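Local coordinates for protein ectonucleoside triphosphate diphosphohydrolase 4 (Homo sapiens, PDB 6WG5) that belongs to the GDA1/CD39 nucleoside phosphatase family and is probably built on the fold of the actin-like ATPase clan, at residues 256-261 with 271-276; 202-207 with 236-241; 31-36 with 75-80; 39-44 with 58-63; 321-326 with 416-421. All blocks are in the same frame, centred on the assembly; numbering follows the deposited sequence. Where two conformers were deposited one is given.

Overall arrangement
Contact 3 opens first along the chain: the loop from helix 18-28 to strand 40-48 meets residues 75-80, closing a long loop. Nested inside it is contact 4, the hairpin of strands 40-48 and 53-61; the two touch where Thr33 packs on Cys59 and Met76 on Tyr42. Contact 2 follows, closing a loop of 28 residues between the end of strand 200-203 and the segment before helix 245-254, and contact 1 closes the hairpin of strands 255-259 and 270-279. These two are in series but touch through Arg272. Contact 5, about 45 Å from contact 1 between centres, ties residues 321-326 to the start of helix 418-427 and closes the longest loop, 89 residues. None cross.

Contact 1 of 5, residues 256-261 with 271-276; sequences AEFNLG and YRVYVA
Phe258 and Tyr271 form a hydrogen-bonded pair of an antiparallel hairpin, and the phenylalanine ring lies against the partner strand. From CB the chain turns at chi1 55°, which sets CG between the backbone N and the carbonyl carbon and swings the ring across to residues 271-276. Phe258 CD2 lies 4.0 Å from Tyr271 O, which sits over one ring face, displaced toward the rim. Phe258 CE1 is 4.1 Å from Tyr271 CB, and Phe258 CZ at the tip is 3.9 Å from the same atom. Phe258 CE2 meets Val273 CG2 at 3.6 Å. Leu260 CG approaches the ring edge in plane. A flat apolar ring suits this place because it bridges two partner residues, Tyr271 and the branched Val273. Two backbone hydrogen bonds join each of the pairs Ala256-Val273 and Phe258-Tyr271: Val273 N donates to Ala256 O at 2.9 Å in the carbonyl plane, and Tyr271 N to Phe258 O at 3.1 Å. On the other face the aliphatic stems of Glu257 and Arg272 run side by side, while the guanidinium of Arg272 reaches Lys238 O. Helix 172-186 packs on the Phe258 side through Val177 and Trp180, and strand 229-235 continues the sheet beyond strand 270-279.

Contact 2 of 5, residues 202-207 with 236-241; sequences EVNIPG and VPKTVS
Where strand 200-203 runs out into a loop, Asn204 is gripped by Pro237 and Thr239 of the irregular segment that follows strand 229-235. Asn204 N donates to Pro237 O at 2.9 Å in an almost straight bond, with an N-H...O angle of 175°. Its side chain then turns back to the same segment. With chi1 at -58°, CG stands anti to the carbonyl carbon and beside the backbone N, and Asn204 OD1 accepts from Thr239 N at 3.1 Å, the donor only slightly tilted from the amide plane. Asparagine suits this spot because its amide oxygen takes over the acceptor role that a partner backbone would play in a sheet. The contact links the small two-stranded sheet, in which strand 200-203 pairs with strand 214-217, to the segment leaving strand 229-235 of the larger mixed sheet; just past that strand, Val236 is still backbone-bonded to Arg272. Pro237 has no N-H to offer but contributes an acceptor and an apolar ring: Pro237 CB lies 3.5 Å from Glu202 O and 4.3 Å from Val203 CG2. The CB of Lys238 points away, yet lies 3.8 Å from Asn204 OD1.

Contact 3 of 5, residues 31-36 with 75-80; sequences EATDTN and QMRDKN
Thr33 and Arg77 bind each other twice where two irregular loops meet, one joining helix 18-28 to strand 40-48 and the other joining strands 74-75 and 85-88. Their touching parts run almost at right angles, and neither is regular strand where they bond. Thr33 N donates to Arg77 O at 2.8 Å, bent to 145° and tilted from the carbonyl plane. In return Arg77 N donates to Thr33 OG1, also at 2.8 Å but straighter, 163°. Threonine suits the position because its hydroxyl, held beside its own backbone N by chi1 -57°, can accept from the N-H of the same residue whose carbonyl takes the N-H of Thr33. Arg77 O has a second donor in a water at 2.8 Å from it. The charged ends find partners in their own loop: Arg77 NH1 is taken up by Arg81 O, and Asp78 OD1 by Lys82 N. In the first loop Asp34 OD1 accepts from Asn36 N at 3.1 Å, met from above the carboxylate plane, an Asx turn that shapes residues 34-36. The extended Met76 crosses Thr33 and Thr35 roughly at right angles, its CG 3.4 Å from Thr33 OG1 and its terminal CE 3.7 Å from Thr35 CG2.

Contact 4 of 5, residues 39-44 with 58-63; sequences NVNYGI and YCWPRH
One face of the Trp60 indole covers Asn41 O and Tyr42 N. With chi1 at 53° the ring leans over the neighbouring strand, and Asn41 O sits over the centre of that face, 3.9 Å above the Trp60 ring. Asn41 crosses the indole at about a right angle, its CB 3.5 Å from Trp60 NE1 and its amide plane turned 49° from the ring. Further along, Trp60 CZ3 comes to 3.7 Å from Gly43 N, which lies oblique to the ring; glycine suits this place, having no side chain on the face where the ring rests. These strands, 40-48 and 53-61, form an antiparallel hairpin, bonded by Asn41 N to Trp60 O at 3.0 Å and its return bond, and again between Gly43 and Tyr58. On the opposite face the small Cys59 fits between larger neighbours, its CB 3.7 Å from Val40 CG1 and 3.8 Å from Tyr42 CD2. At the open end Arg62, poorly ordered, gives NH2 to Asn39 OD1 at 2.7 Å, the guanidinium and amide planes 76° apart.

Contact 5 of 5, residues 321-326 with 416-421; sequences CLPLDI and TKWSIL
Leu324 O, in a type II turn from Pro323 to Ile326, accepts from Trp418 N at 2.8 Å, nearly along the C=O axis. Lys417 is the N-cap residue of helix 418-427, and the N-H that follows it is in the first turn, where the helix itself supplies no acceptor; the turn carbonyl supplies one. Asp325, at the third turn position, adopts the positive phi of 75° that a type II turn requires. Trp418 makes the largest share of the packing. Its CG is anti to the backbone N (chi1 177°), which sends the indole toward residues 321-326. Ile326 CD1 lies over the six-membered ring of Trp418, 3.4 Å from its centroid and 7° off the ring normal, a CH-pi contact that suits the long, extended arm of isoleucine. Pro323 lies beside the same indole, its CB 3.8 Å from Trp418 CE3, and also meets Leu421 CD1 at 3.9 Å. The Leu324 and Lys417 side chains lie side by side, Leu324 CD2 4.0 Å from Lys417 CG. Asp325 and Ile326 are backbone-bonded to Gly341 at the end of strand 335-341, while helix 436-456 packs on the contact, with Lys440 touching Ile326 and Trp418, and Leu439 touching the indole.

Contact 1 of 5, residues 256-261 with 271-276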
# COMPACT_ATOMS: atom_id res chain seq x y z
N ALA A 256 -2.99 -11.32 9.75
CA ALA A 256 -1.99 -10.90 10.72
C ALA A 256 -2.70 -10.50 12.00
O ALA A 256 -3.67 -9.73 11.97
CB ALA A 256 -1.16 -9.73 10.18
N GLU A 257 -2.22 -11.02 13.13
CA GLU A 257 -2.76 -10.70 14.44
C GLU A 257 -1.64 -10.12 15.29
O GLU A 257 -0.65 -10.81 15.57
CB GLU A 257 -3.36 -11.95 15.10
CG GLU A 257 -4.74 -12.29 14.57
CD GLU A 257 -5.07 -13.76 14.69
OE1 GLU A 257 -5.45 -14.37 13.67
OE2 GLU A 257 -4.95 -14.31 15.81
N PHE A 258 -1.80 -8.87 15.70
CA PHE A 258 -0.76 -8.15 16.40
C PHE A 258 -1.38 -7.24 17.45
O PHE A 258 -2.60 -7.05 17.50
CB PHE A 258 0.10 -7.33 15.43
CG PHE A 258 -0.69 -6.39 14.57
CD1 PHE A 258 -0.92 -5.08 14.98
CD2 PHE A 258 -1.22 -6.81 13.36
CE1 PHE A 258 -1.65 -4.21 14.19
CE2 PHE A 258 -1.95 -5.94 12.57
CZ PHE A 258 -2.17 -4.65 12.99
N ASN A 259 -0.52 -6.66 18.29
CA ASN A 259 -0.93 -5.78 19.38
C ASN A 259 -0.10 -4.51 19.30
O ASN A 259 1.13 -4.57 19.42
CB ASN A 259 -0.74 -6.46 20.74
CG ASN A 259 -1.33 -5.66 21.88
OD1 ASN A 259 -1.73 -4.51 21.71
ND2 ASN A 259 -1.37 -6.26 23.06
N LEU A 260 -0.76 -3.37 19.08
CA LEU A 260 -0.05 -2.10 18.95
C LEU A 260 0.25 -1.45 20.29
O LEU A 260 1.10 -0.55 20.35
CB LEU A 260 -0.86 -1.13 18.10
CG LEU A 260 -0.67 -1.22 16.58
CD1 LEU A 260 -1.74 -0.42 15.88
CD2 LEU A 260 0.71 -0.72 16.20
N GLY A 261 -0.42 -1.87 21.36
CA GLY A 261 -0.18 -1.29 22.66
C GLY A 261 1.08 -1.82 23.31
O GLY A 261 1.72 -2.76 22.82
N TYR A 271 -5.49 -6.19 16.79
CA TYR A 271 -6.17 -6.12 15.50
C TYR A 271 -5.89 -7.37 14.68
O TYR A 271 -4.80 -7.94 14.74
CB TYR A 271 -5.70 -4.89 14.70
CG TYR A 271 -6.14 -3.57 15.30
CD1 TYR A 271 -7.36 -3.01 14.97
CD2 TYR A 271 -5.32 -2.89 16.19
CE1 TYR A 271 -7.77 -1.82 15.51
CE2 TYR A 271 -5.72 -1.69 16.74
CZ TYR A 271 -6.94 -1.16 16.40
OH TYR A 271 -7.35 0.04 16.94
N ARG A 272 -6.91 -7.80 13.94
CA ARG A 272 -6.77 -8.83 12.92
C ARG A 272 -6.91 -8.17 11.56
O ARG A 272 -7.97 -7.63 11.23
CB ARG A 272 -7.84 -9.92 13.11
CG ARG A 272 -7.67 -11.12 12.20
CD ARG A 272 -8.84 -12.09 12.29
NE ARG A 272 -9.43 -12.13 13.64
CZ ARG A 272 -10.70 -11.86 13.92
NH1 ARG A 272 -11.11 -11.93 15.19
NH2 ARG A 272 -11.57 -11.56 12.97
N VAL A 273 -5.83 -8.20 10.77
CA VAL A 273 -5.79 -7.52 9.48
C VAL A 273 -5.53 -8.55 8.39
O VAL A 273 -4.60 -9.36 8.49
CB VAL A 273 -4.71 -6.42 9.45
CG1 VAL A 273 -4.72 -5.71 8.11
CG2 VAL A 273 -4.94 -5.43 10.58
N TYR A 274 -6.36 -8.51 7.35
CA TYR A 274 -6.21 -9.35 6.17
C TYR A 274 -5.41 -8.59 5.12
O TYR A 274 -5.69 -7.42 4.86
CB TYR A 274 -7.58 -9.75 5.62
CG TYR A 274 -7.57 -10.32 4.22
CD1 TYR A 274 -7.87 -9.51 3.13
CD2 TYR A 274 -7.29 -11.66 3.99
CE1 TYR A 274 -7.88 -10.02 1.84
CE2 TYR A 274 -7.30 -12.18 2.70
CZ TYR A 274 -7.60 -11.36 1.64
OH TYR A 274 -7.60 -11.87 0.36
N VAL A 275 -4.42 -9.26 4.53
CA VAL A 275 -3.55 -8.65 3.54
C VAL A 275 -3.38 -9.62 2.38
O VAL A 275 -2.98 -10.77 2.59
CB VAL A 275 -2.17 -8.27 4.13
CG1 VAL A 275 -1.28 -7.66 3.06
CG2 VAL A 275 -2.34 -7.32 5.29
N ALA A 276 -3.68 -9.16 1.17
CA ALA A 276 -3.54 -9.99 -0.03
C ALA A 276 -2.90 -9.16 -1.13
O ALA A 276 -3.28 -8.01 -1.36
CB ALA A 276 -4.89 -10.54 -0.49

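Contact 2 of 5, residues 202-207 with 236-241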
# COMPACT_ATOMS: atom_id res chain seq x y z
N GLU A 202 -17.87 -3.39 16.39
CA GLU A 202 -17.79 -4.43 17.41
C GLU A 202 -16.70 -5.42 17.00
O GLU A 202 -16.71 -5.92 15.87
CB GLU A 202 -19.14 -5.14 17.55
CG GLU A 202 -19.21 -6.15 18.68
CD GLU A 202 -20.56 -6.83 18.76
OE1 GLU A 202 -21.45 -6.49 17.95
OE2 GLU A 202 -20.74 -7.70 19.64
N VAL A 203 -15.77 -5.68 17.91
CA VAL A 203 -14.59 -6.48 17.62
C VAL A 203 -14.61 -7.74 18.48
O VAL A 203 -14.93 -7.68 19.67
CB VAL A 203 -13.29 -5.68 17.87
CG1 VAL A 203 -12.07 -6.53 17.56
CG2 VAL A 203 -13.29 -4.41 17.04
N ASN A 204 -14.26 -8.87 17.88
CA ASN A 204 -14.02 -10.12 18.59
C ASN A 204 -12.52 -10.36 18.60
O ASN A 204 -11.93 -10.67 17.56
CB ASN A 204 -14.76 -11.29 17.95
CG ASN A 204 -16.26 -11.06 17.88
OD1 ASN A 204 -16.85 -11.11 16.80
ND2 ASN A 204 -16.87 -10.82 19.03
N ILE A 205 -11.90 -10.21 19.76
CA ILE A 205 -10.45 -10.40 19.86
C ILE A 205 -10.12 -11.86 19.59
O ILE A 205 -10.79 -12.75 20.14
CB ILE A 205 -9.95 -9.97 21.25
CG1 ILE A 205 -10.39 -8.53 21.54
CG2 ILE A 205 -8.44 -10.09 21.33
CD1 ILE A 205 -9.91 -7.50 20.52
N PRO A 206 -9.12 -12.16 18.77
CA PRO A 206 -8.81 -13.57 18.47
C PRO A 206 -8.59 -14.39 19.73
O PRO A 206 -7.80 -14.03 20.60
CB PRO A 206 -7.53 -13.47 17.64
CG PRO A 206 -7.58 -12.12 17.02
CD PRO A 206 -8.26 -11.24 18.01
N GLY A 207 -9.31 -15.51 19.82
CA GLY A 207 -9.18 -16.39 20.96
C GLY A 207 -9.89 -15.91 22.21
O GLY A 207 -9.35 -16.03 23.31
N VAL A 236 -10.45 -7.36 10.01
CA VAL A 236 -11.53 -8.34 10.12
C VAL A 236 -12.04 -8.30 11.56
O VAL A 236 -11.51 -9.02 12.42
CB VAL A 236 -11.05 -9.74 9.73
CG1 VAL A 236 -12.21 -10.73 9.75
CG2 VAL A 236 -10.40 -9.70 8.35
N PRO A 237 -13.04 -7.47 11.88
CA PRO A 237 -13.40 -7.29 13.30
C PRO A 237 -14.08 -8.51 13.91
O PRO A 237 -13.79 -8.85 15.06
CB PRO A 237 -14.35 -6.08 13.27
CG PRO A 237 -14.27 -5.52 11.88
CD PRO A 237 -13.88 -6.65 10.99
N LYS A 238 -14.97 -9.16 13.17
CA LYS A 238 -15.78 -10.24 13.72
C LYS A 238 -15.09 -11.59 13.55
O LYS A 238 -14.32 -11.81 12.62
CB LYS A 238 -17.15 -10.28 13.06
CG LYS A 238 -18.15 -9.30 13.64
CD LYS A 238 -19.52 -9.46 13.00
CE LYS A 238 -20.57 -8.61 13.71
NZ LYS A 238 -21.51 -7.97 12.75
N THR A 239 -15.39 -12.50 14.48
CA THR A 239 -14.91 -13.87 14.38
C THR A 239 -15.25 -14.45 13.01
O THR A 239 -16.35 -14.25 12.49
CB THR A 239 -15.52 -14.73 15.49
OG1 THR A 239 -15.22 -14.16 16.77
CG2 THR A 239 -14.99 -16.16 15.43
N VAL A 240 -14.30 -15.17 12.44
CA VAL A 240 -14.46 -15.77 11.12
C VAL A 240 -14.72 -17.26 11.29
O VAL A 240 -14.01 -17.94 12.05
CB VAL A 240 -13.22 -15.53 10.24
CG1 VAL A 240 -13.41 -16.13 8.85
CG2 VAL A 240 -12.92 -14.04 10.14
N SER A 241 -15.72 -17.77 10.58
CA SER A 241 -16.04 -19.19 10.57
C SER A 241 -15.59 -19.76 9.23
O SER A 241 -16.17 -19.44 8.19
CB SER A 241 -17.53 -19.42 10.80
OG SER A 241 -18.31 -18.66 9.89

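Contact 3 of 5, residues 31-36 with 75-80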
# COMPACT_ATOMS: atom_id res chain seq x y z
N GLU A 31 6.36 23.15 12.15
CA GLU A 31 7.52 23.79 12.77
C GLU A 31 8.67 22.79 12.91
O GLU A 31 8.46 21.62 13.25
CB GLU A 31 7.14 24.35 14.15
CG GLU A 31 5.90 25.22 14.14
CD GLU A 31 5.96 26.32 13.09
OE1 GLU A 31 7.05 26.88 12.88
OE2 GLU A 31 4.91 26.60 12.47
N ALA A 32 9.88 23.27 12.63
CA ALA A 32 11.05 22.40 12.66
C ALA A 32 11.17 21.70 14.00
O ALA A 32 10.89 22.28 15.06
CB ALA A 32 12.31 23.23 12.39
N THR A 33 11.59 20.44 13.96
CA THR A 33 11.83 19.68 15.18
C THR A 33 12.88 20.39 16.02
O THR A 33 13.96 20.73 15.52
CB THR A 33 12.27 18.26 14.86
OG1 THR A 33 11.28 17.62 14.04
CG2 THR A 33 12.46 17.44 16.13
N ASP A 34 12.58 20.61 17.30
CA ASP A 34 13.49 21.30 18.20
C ASP A 34 14.53 20.30 18.69
O ASP A 34 14.33 19.58 19.67
CB ASP A 34 12.73 21.94 19.36
CG ASP A 34 13.64 22.72 20.29
OD1 ASP A 34 14.80 23.00 19.89
OD2 ASP A 34 13.21 23.05 21.41
N THR A 35 15.67 20.27 18.00
CA THR A 35 16.75 19.36 18.38
C THR A 35 17.33 19.70 19.74
O THR A 35 18.05 18.87 20.32
CB THR A 35 17.86 19.40 17.32
OG1 THR A 35 18.41 20.72 17.24
CG2 THR A 35 17.31 19.00 15.95
N ASN A 36 17.05 20.89 20.28
CA ASN A 36 17.53 21.29 21.59
C ASN A 36 16.63 20.82 22.72
O ASN A 36 16.98 21.03 23.89
CB ASN A 36 17.67 22.82 21.65
CG ASN A 36 18.90 23.32 20.91
OD1 ASN A 36 19.99 23.39 21.48
ND2 ASN A 36 18.73 23.66 19.64
N GLN A 75 7.13 12.65 11.40
CA GLN A 75 8.35 12.85 10.64
C GLN A 75 9.13 14.03 11.20
O GLN A 75 8.57 15.08 11.51
CB GLN A 75 8.04 13.11 9.16
CG GLN A 75 7.68 11.87 8.37
CD GLN A 75 7.77 12.11 6.87
OE1 GLN A 75 8.85 11.98 6.28
NE2 GLN A 75 6.65 12.46 6.26
N MET A 76 10.44 13.84 11.36
CA MET A 76 11.29 14.94 11.80
C MET A 76 11.26 16.06 10.78
O MET A 76 11.13 15.84 9.57
CB MET A 76 12.72 14.45 12.02
CG MET A 76 13.61 15.48 12.69
SD MET A 76 15.31 14.93 12.88
CE MET A 76 16.01 16.32 13.78
N ARG A 77 11.40 17.29 11.27
CA ARG A 77 11.34 18.49 10.44
C ARG A 77 12.64 19.26 10.58
O ARG A 77 13.04 19.62 11.69
CB ARG A 77 10.15 19.37 10.84
CG ARG A 77 8.80 18.78 10.48
CD ARG A 77 8.52 18.92 9.00
NE ARG A 77 7.35 18.16 8.57
CZ ARG A 77 6.80 18.26 7.37
NH1 ARG A 77 7.29 19.10 6.47
NH2 ARG A 77 5.74 17.52 7.07
N ASP A 78 13.31 19.50 9.45
CA ASP A 78 14.59 20.20 9.47
C ASP A 78 14.36 21.70 9.67
O ASP A 78 13.24 22.17 9.87
CB ASP A 78 15.37 19.93 8.18
CG ASP A 78 14.67 20.45 6.93
OD1 ASP A 78 13.67 21.19 7.06
OD2 ASP A 78 15.13 20.13 5.82
N LYS A 79 15.46 22.46 9.62
CA LYS A 79 15.36 23.91 9.81
C LYS A 79 14.51 24.56 8.73
O LYS A 79 13.89 25.60 8.97
CB LYS A 79 16.75 24.53 9.85
CG LYS A 79 17.61 24.22 8.64
CD LYS A 79 18.99 24.85 8.77
CE LYS A 79 19.90 24.46 7.62
NZ LYS A 79 21.20 25.20 7.66
N ASN A 80 14.48 23.98 7.53
CA ASN A 80 13.63 24.48 6.45
C ASN A 80 12.19 24.02 6.58
O ASN A 80 11.38 24.35 5.70
CB ASN A 80 14.19 24.05 5.09
CG ASN A 80 15.57 24.60 4.82
OD1 ASN A 80 15.97 25.61 5.41
ND2 ASN A 80 16.30 23.96 3.92
O HOH W 1 15.07 20.49 13.39

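Contact 4 of 5, residues 39-44 with 58-63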
# COMPACT_ATOMS: atom_id res chain seq x y z
N ASN A 39 13.50 16.19 25.66
CA ASN A 39 12.36 15.30 25.83
C ASN A 39 11.84 14.75 24.50
O ASN A 39 10.80 14.09 24.49
CB ASN A 39 11.24 16.02 26.57
CG ASN A 39 11.57 16.24 28.04
OD1 ASN A 39 12.18 15.38 28.69
ND2 ASN A 39 11.17 17.39 28.57
N VAL A 40 12.54 15.01 23.40
CA VAL A 40 12.20 14.43 22.10
C VAL A 40 13.10 13.23 21.86
O VAL A 40 14.31 13.28 22.12
CB VAL A 40 12.36 15.47 20.97
CG1 VAL A 40 12.09 14.83 19.61
CG2 VAL A 40 11.41 16.64 21.19
N ASN A 41 12.51 12.15 21.36
CA ASN A 41 13.24 10.94 21.00
C ASN A 41 13.09 10.70 19.51
O ASN A 41 12.16 11.21 18.87
CB ASN A 41 12.74 9.74 21.80
CG ASN A 41 12.73 10.00 23.29
OD1 ASN A 41 11.67 10.10 23.91
ND2 ASN A 41 13.92 10.12 23.88
N TYR A 42 14.00 9.91 18.95
CA TYR A 42 14.12 9.76 17.51
C TYR A 42 14.17 8.29 17.13
O TYR A 42 14.54 7.42 17.92
CB TYR A 42 15.37 10.48 16.99
CG TYR A 42 15.42 11.94 17.38
CD1 TYR A 42 15.87 12.33 18.64
CD2 TYR A 42 15.02 12.94 16.50
CE1 TYR A 42 15.92 13.66 19.01
CE2 TYR A 42 15.07 14.27 16.85
CZ TYR A 42 15.51 14.63 18.11
OH TYR A 42 15.56 15.95 18.48
N GLY A 43 13.78 8.02 15.89
CA GLY A 43 13.87 6.69 15.32
C GLY A 43 14.09 6.79 13.83
O GLY A 43 13.64 7.75 13.19
N ILE A 44 14.80 5.81 13.28
CA ILE A 44 15.23 5.84 11.89
C ILE A 44 14.81 4.55 11.20
O ILE A 44 15.03 3.46 11.74
CB ILE A 44 16.76 6.04 11.77
CG1 ILE A 44 17.18 7.33 12.47
CG2 ILE A 44 17.18 6.09 10.31
CD1 ILE A 44 18.61 7.31 12.97
N TYR A 58 12.04 9.73 12.27
CA TYR A 58 10.83 10.02 13.02
C TYR A 58 11.20 10.44 14.43
O TYR A 58 12.17 9.95 15.01
CB TYR A 58 9.90 8.80 13.07
CG TYR A 58 9.42 8.34 11.72
CD1 TYR A 58 8.28 8.89 11.15
CD2 TYR A 58 10.11 7.37 11.01
CE1 TYR A 58 7.84 8.48 9.91
CE2 TYR A 58 9.67 6.95 9.77
CZ TYR A 58 8.53 7.51 9.22
OH TYR A 58 8.09 7.09 7.99
N CYS A 59 10.41 11.36 14.99
CA CYS A 59 10.58 11.80 16.36
C CYS A 59 9.24 11.81 17.06
O CYS A 59 8.18 11.75 16.43
CB CYS A 59 11.23 13.20 16.42
SG CYS A 59 10.32 14.49 15.54
N TRP A 60 9.29 11.88 18.39
CA TRP A 60 8.08 11.92 19.20
C TRP A 60 8.43 12.50 20.56
O TRP A 60 9.57 12.38 21.01
CB TRP A 60 7.48 10.51 19.37
CG TRP A 60 8.44 9.48 19.88
CD1 TRP A 60 8.69 9.17 21.18
CD2 TRP A 60 9.27 8.62 19.09
NE1 TRP A 60 9.63 8.17 21.26
CE2 TRP A 60 10.00 7.81 19.99
CE3 TRP A 60 9.47 8.45 17.72
CZ2 TRP A 60 10.92 6.85 19.55
CZ3 TRP A 60 10.38 7.50 17.29
CH2 TRP A 60 11.09 6.71 18.20
N PRO A 61 7.48 13.15 21.23
CA PRO A 61 7.72 13.64 22.59
C PRO A 61 7.54 12.52 23.60
O PRO A 61 7.18 11.39 23.27
CB PRO A 61 6.66 14.73 22.75
CG PRO A 61 5.52 14.25 21.92
CD PRO A 61 6.13 13.49 20.76
N ARG A 62 7.79 12.85 24.87
CA ARG A 62 7.63 11.86 25.93
C ARG A 62 6.19 11.37 25.98
O ARG A 62 5.25 12.12 25.74
CB ARG A 62 8.03 12.46 27.28
CG ARG A 62 7.99 11.46 28.42
CD ARG A 62 8.33 12.10 29.75
NE ARG A 62 9.62 12.80 29.72
CZ ARG A 62 10.80 12.19 29.71
NH1 ARG A 62 10.87 10.87 29.74
NH2 ARG A 62 11.91 12.91 29.68
N HIS A 63 6.03 10.08 26.29
CA HIS A 63 4.71 9.50 26.42
C HIS A 63 4.02 10.05 27.67
O HIS A 63 4.63 10.18 28.73
CB HIS A 63 4.82 7.98 26.50
CG HIS A 63 3.50 7.27 26.37
ND1 HIS A 63 2.72 6.96 27.46
CD2 HIS A 63 2.84 6.80 25.29
CE1 HIS A 63 1.63 6.33 27.05
NE2 HIS A 63 1.68 6.23 25.74
O HOH W 2 10.50 6.90 24.33

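Contact 5 of 5, residues 321-326 with 416-421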
# COMPACT_ATOMS: atom_id res chain seq x y z
N CYS A 321 -11.53 -2.15 -25.62
CA CYS A 321 -10.81 -1.58 -24.49
C CYS A 321 -9.87 -0.45 -24.89
O CYS A 321 -9.07 -0.01 -24.06
CB CYS A 321 -10.02 -2.68 -23.78
SG CYS A 321 -11.06 -3.94 -22.99
N LEU A 322 -9.95 0.02 -26.13
CA LEU A 322 -9.15 1.15 -26.58
C LEU A 322 -10.05 2.30 -27.00
O LEU A 322 -11.19 2.08 -27.41
CB LEU A 322 -8.24 0.76 -27.76
CG LEU A 322 -6.99 -0.04 -27.41
CD1 LEU A 322 -6.31 -0.53 -28.67
CD2 LEU A 322 -6.02 0.79 -26.57
N PRO A 323 -9.58 3.54 -26.89
CA PRO A 323 -10.40 4.68 -27.32
C PRO A 323 -10.84 4.54 -28.77
O PRO A 323 -10.18 3.90 -29.59
CB PRO A 323 -9.46 5.88 -27.14
CG PRO A 323 -8.44 5.44 -26.17
CD PRO A 323 -8.27 3.97 -26.37
N LEU A 324 -11.98 5.15 -29.07
CA LEU A 324 -12.55 5.04 -30.41
C LEU A 324 -11.58 5.57 -31.46
O LEU A 324 -11.07 6.69 -31.36
CB LEU A 324 -13.87 5.82 -30.47
CG LEU A 324 -14.60 5.81 -31.82
CD1 LEU A 324 -15.19 4.44 -32.10
CD2 LEU A 324 -15.68 6.87 -31.82
N ASP A 325 -11.33 4.74 -32.48
CA ASP A 325 -10.58 5.08 -33.69
C ASP A 325 -9.07 5.17 -33.48
O ASP A 325 -8.36 5.55 -34.42
CB ASP A 325 -11.06 6.39 -34.32
CG ASP A 325 -12.43 6.26 -34.97
OD1 ASP A 325 -12.84 5.13 -35.28
OD2 ASP A 325 -13.08 7.31 -35.18
N ILE A 326 -8.56 4.85 -32.29
CA ILE A 326 -7.11 4.78 -32.12
C ILE A 326 -6.58 3.55 -32.85
O ILE A 326 -7.23 2.50 -32.91
CB ILE A 326 -6.72 4.74 -30.63
CG1 ILE A 326 -5.22 4.98 -30.47
CG2 ILE A 326 -7.10 3.40 -30.01
CD1 ILE A 326 -4.75 5.09 -29.03
N THR A 416 -15.26 8.70 -27.08
CA THR A 416 -14.78 9.92 -27.72
C THR A 416 -13.67 9.57 -28.71
O THR A 416 -12.75 8.82 -28.38
CB THR A 416 -14.26 10.91 -26.67
OG1 THR A 416 -15.30 11.20 -25.74
CG2 THR A 416 -13.79 12.20 -27.33
N LYS A 417 -13.76 10.12 -29.92
CA LYS A 417 -12.75 9.87 -30.94
C LYS A 417 -11.36 10.16 -30.40
O LYS A 417 -11.15 11.13 -29.67
CB LYS A 417 -13.01 10.72 -32.18
CG LYS A 417 -14.29 10.40 -32.93
CD LYS A 417 -14.40 11.29 -34.16
CE LYS A 417 -15.84 11.58 -34.53
NZ LYS A 417 -15.95 12.86 -35.28
N TRP A 418 -10.40 9.31 -30.79
CA TRP A 418 -9.03 9.48 -30.34
C TRP A 418 -8.50 10.87 -30.68
O TRP A 418 -7.77 11.48 -29.89
CB TRP A 418 -8.15 8.40 -30.95
CG TRP A 418 -6.70 8.52 -30.61
CD1 TRP A 418 -5.67 8.75 -31.48
CD2 TRP A 418 -6.11 8.42 -29.31
NE1 TRP A 418 -4.48 8.80 -30.79
CE2 TRP A 418 -4.72 8.60 -29.46
CE3 TRP A 418 -6.62 8.20 -28.03
CZ2 TRP A 418 -3.84 8.56 -28.38
CZ3 TRP A 418 -5.74 8.16 -26.96
CH2 TRP A 418 -4.37 8.34 -27.14
N SER A 419 -8.86 11.39 -31.86
CA SER A 419 -8.35 12.70 -32.27
C SER A 419 -8.87 13.80 -31.36
O SER A 419 -8.14 14.75 -31.04
CB SER A 419 -8.75 12.97 -33.72
OG SER A 419 -10.15 12.92 -33.89
N ILE A 420 -10.13 13.70 -30.92
CA ILE A 420 -10.67 14.67 -29.99
C ILE A 420 -9.95 14.59 -28.65
O ILE A 420 -9.50 15.61 -28.11
CB ILE A 420 -12.19 14.46 -29.83
CG1 ILE A 420 -12.90 14.70 -31.17
CG2 ILE A 420 -12.75 15.39 -28.75
CD1 ILE A 420 -14.36 14.30 -31.18
N LEU A 421 -9.84 13.39 -28.09
CA LEU A 421 -9.07 13.20 -26.87
C LEU A 421 -7.65 13.74 -27.04
O LEU A 421 -7.13 14.46 -26.17
CB LEU A 421 -9.01 11.72 -26.50
CG LEU A 421 -10.34 11.04 -26.14
CD1 LEU A 421 -10.11 9.56 -25.90
CD2 LEU A 421 -10.97 11.69 -24.93